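PDB 3ERV: putative C39-like peptidase, which is of unknown function but probably cleaves peptide bonds as a papain-like cysteine peptidase related to the C39 family. Local coordinates for residues N150-P155 / T174-C179. Numbering follows the deposited sequence.
Sequences NATFAP and TYNEHC
His178, the probable histidine of a Cys-His-Asp catalytic triad with Cys50 and Asp194, packs here against Ala151 and Phe153, where strand 145-150 runs out into one type I turn and strand 177-185 starts from another. Asn150 and Glu177 form a non-hydrogen-bonded pair. Next to it, Ala151 N donates to Asn176 O at 2.7 Å, in the carbonyl plane. His178 CB lies against Ala151, 3.6 Å from Ala151 N. With CG anti to the backbone N (chi1 -165°), the imidazole extends past Ala151 to Phe153. There Phe153 CZ sits at the imidazole edge, 4.1 Å from His178 CD2.

The side chain of Asn150 pins its own turn. Asn150 OD1 takes two bonds: Thr152 N at 2.8 Å, which makes an Asx turn, and Thr152 OG1 at 2.6 Å, on a lone pair. Asn150 ND2 donates to Ala154 O at 2.8 Å from above the carbonyl plane, tying in the residue after the turn. Thr174 OG1 accepts from Asn176 N in an ST turn and also from Asn176 ND2.

His178 NE2 is hydrogen-bonded to Asp194, which Phe153 also touches. Cys50 of helix 50-61 packs on His178, while helix 206-215 meets Asn150 through Ala212. Asn150 and Glu177 end the pairing of strands 145-150 and 177-185, beside the backbone bonds of His178 with Thr149.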
loop_
_atom_site.group_PDB
_atom_site.type_symbol
_atom_site.label_atom_id
_atom_site.label_comp_id
_atom_site.label_asym_id
_atom_site.label_seq_id
_atom_site.Cartn_x
_atom_site.Cartn_y
_atom_site.Cartn_z
ATOM N N ASN A 150 8.889 0.210 2.165
ATOM C CA ASN A 150 9.464 -0.953 2.869
ATOM C C ASN A 150 9.310 -0.790 4.381
ATOM O O ASN A 150 9.151 0.322 4.873
ATOM C CB ASN A 150 10.927 -1.195 2.480
ATOM C CG ASN A 150 11.871 -0.205 3.165
ATOM O OD1 ASN A 150 12.192 -0.347 4.342
ATOM N ND2 ASN A 150 12.240 0.820 2.456
ATOM N N ALA A 151 9.355 -1.900 5.113
ATOM C CA ALA A 151 9.036 -1.888 6.545
ATOM C C ALA A 151 9.878 -0.922 7.424
ATOM O O ALA A 151 9.426 -0.544 8.525
ATOM C CB ALA A 151 9.088 -3.294 7.088
ATOM N N THR A 152 11.068 -0.513 6.943
ATOM C CA THR A 152 11.939 0.406 7.712
ATOM C C THR A 152 11.613 1.866 7.460
ATOM O O THR A 152 12.079 2.749 8.188
ATOM C CB THR A 152 13.461 0.279 7.355
ATOM O OG1 THR A 152 13.712 0.896 6.084
ATOM C CG2 THR A 152 13.924 -1.172 7.345
ATOM N N PHE A 153 10.839 2.136 6.412
ATOM C CA PHE A 153 10.506 3.502 6.074
ATOM C C PHE A 153 11.754 4.347 5.791
ATOM O O PHE A 153 11.739 5.570 5.958
ATOM C CB PHE A 153 9.671 4.129 7.179
ATOM C CG PHE A 153 8.441 3.329 7.532
ATOM C CD1 PHE A 153 7.480 3.031 6.556
ATOM C CD2 PHE A 153 8.244 2.872 8.821
ATOM C CE1 PHE A 153 6.370 2.279 6.874
ATOM C CE2 PHE A 153 7.123 2.126 9.142
ATOM C CZ PHE A 153 6.189 1.820 8.159
ATOM N N ALA A 154 12.828 3.687 5.360
ATOM C CA ALA A 154 14.029 4.387 4.912
ATOM C C ALA A 154 14.572 3.663 3.704
ATOM O O ALA A 154 14.281 2.472 3.495
ATOM C CB ALA A 154 15.085 4.466 6.039
ATOM N N PRO A 155 15.351 4.382 2.882
ATOM C CA PRO A 155 15.903 3.782 1.665
ATOM C C PRO A 155 16.744 2.537 1.996
ATOM O O PRO A 155 17.397 2.443 3.070
ATOM C CB PRO A 155 16.746 4.911 1.067
ATOM C CG PRO A 155 16.096 6.179 1.620
ATOM C CD PRO A 155 15.677 5.814 3.012
ATOM N N THR A 174 11.718 -6.761 -2.608
ATOM C CA THR A 174 12.433 -6.906 -1.378
ATOM C C THR A 174 11.465 -7.498 -0.370
ATOM O O THR A 174 10.330 -7.051 -0.306
ATOM C CB THR A 174 12.991 -5.556 -0.811
ATOM O OG1 THR A 174 13.408 -5.790 0.537
ATOM C CG2 THR A 174 11.938 -4.432 -0.801
ATOM N N TYR A 175 11.923 -8.459 0.442
ATOM C CA TYR A 175 11.033 -9.081 1.423
ATOM C C TYR A 175 10.781 -8.183 2.623
ATOM O O TYR A 175 10.197 -8.590 3.609
ATOM C CB TYR A 175 11.562 -10.449 1.840
ATOM C CG TYR A 175 12.232 -11.190 0.693
ATOM C CD1 TYR A 175 11.492 -11.988 -0.190
ATOM C CD2 TYR A 175 13.623 -11.087 0.495
ATOM C CE1 TYR A 175 12.118 -12.678 -1.239
ATOM C CE2 TYR A 175 14.277 -11.778 -0.548
ATOM C CZ TYR A 175 13.516 -12.560 -1.414
ATOM O OH TYR A 175 14.162 -13.232 -2.441
ATOM N N ASN A 176 11.245 -6.959 2.506
ATOM C CA ASN A 176 10.938 -5.853 3.394
ATOM C C ASN A 176 9.664 -5.111 2.910
ATOM O O ASN A 176 9.244 -4.154 3.544
ATOM C CB ASN A 176 12.091 -4.808 3.222
ATOM C CG ASN A 176 13.305 -5.132 4.033
ATOM O OD1 ASN A 176 13.444 -4.635 5.150
ATOM N ND2 ASN A 176 14.215 -5.958 3.482
ATOM N N GLU A 177 9.143 -5.470 1.731
ATOM C CA GLU A 177 7.993 -4.735 1.145
ATOM C C GLU A 177 6.891 -4.585 2.180
ATOM O O GLU A 177 6.558 -5.537 2.884
ATOM C CB GLU A 177 7.406 -5.463 -0.088
ATOM C CG GLU A 177 6.222 -4.711 -0.784
ATOM C CD GLU A 177 4.801 -5.250 -0.472
ATOM O OE1 GLU A 177 4.641 -6.220 0.301
ATOM O OE2 GLU A 177 3.816 -4.666 -1.000
ATOM N N HIS A 178 6.314 -3.398 2.236
ATOM C CA HIS A 178 5.270 -3.094 3.174
ATOM C C HIS A 178 4.251 -2.081 2.605
ATOM O O HIS A 178 4.501 -1.378 1.597
ATOM C CB HIS A 178 5.890 -2.597 4.483
ATOM C CG HIS A 178 4.935 -2.594 5.649
ATOM N ND1 HIS A 178 4.008 -3.600 5.863
ATOM C CD2 HIS A 178 4.761 -1.708 6.659
ATOM C CE1 HIS A 178 3.313 -3.338 6.955
ATOM N NE2 HIS A 178 3.744 -2.191 7.455
ATOM N N CYS A 179 3.088 -1.987 3.238
ATOM C CA CYS A 179 2.067 -1.074 2.718
ATOM C C CYS A 179 1.339 -0.466 3.876
ATOM O O CYS A 179 0.939 -1.161 4.793
ATOM C CB CYS A 179 1.105 -1.826 1.784
ATOM S SG CYS A 179 -0.238 -0.808 1.157
#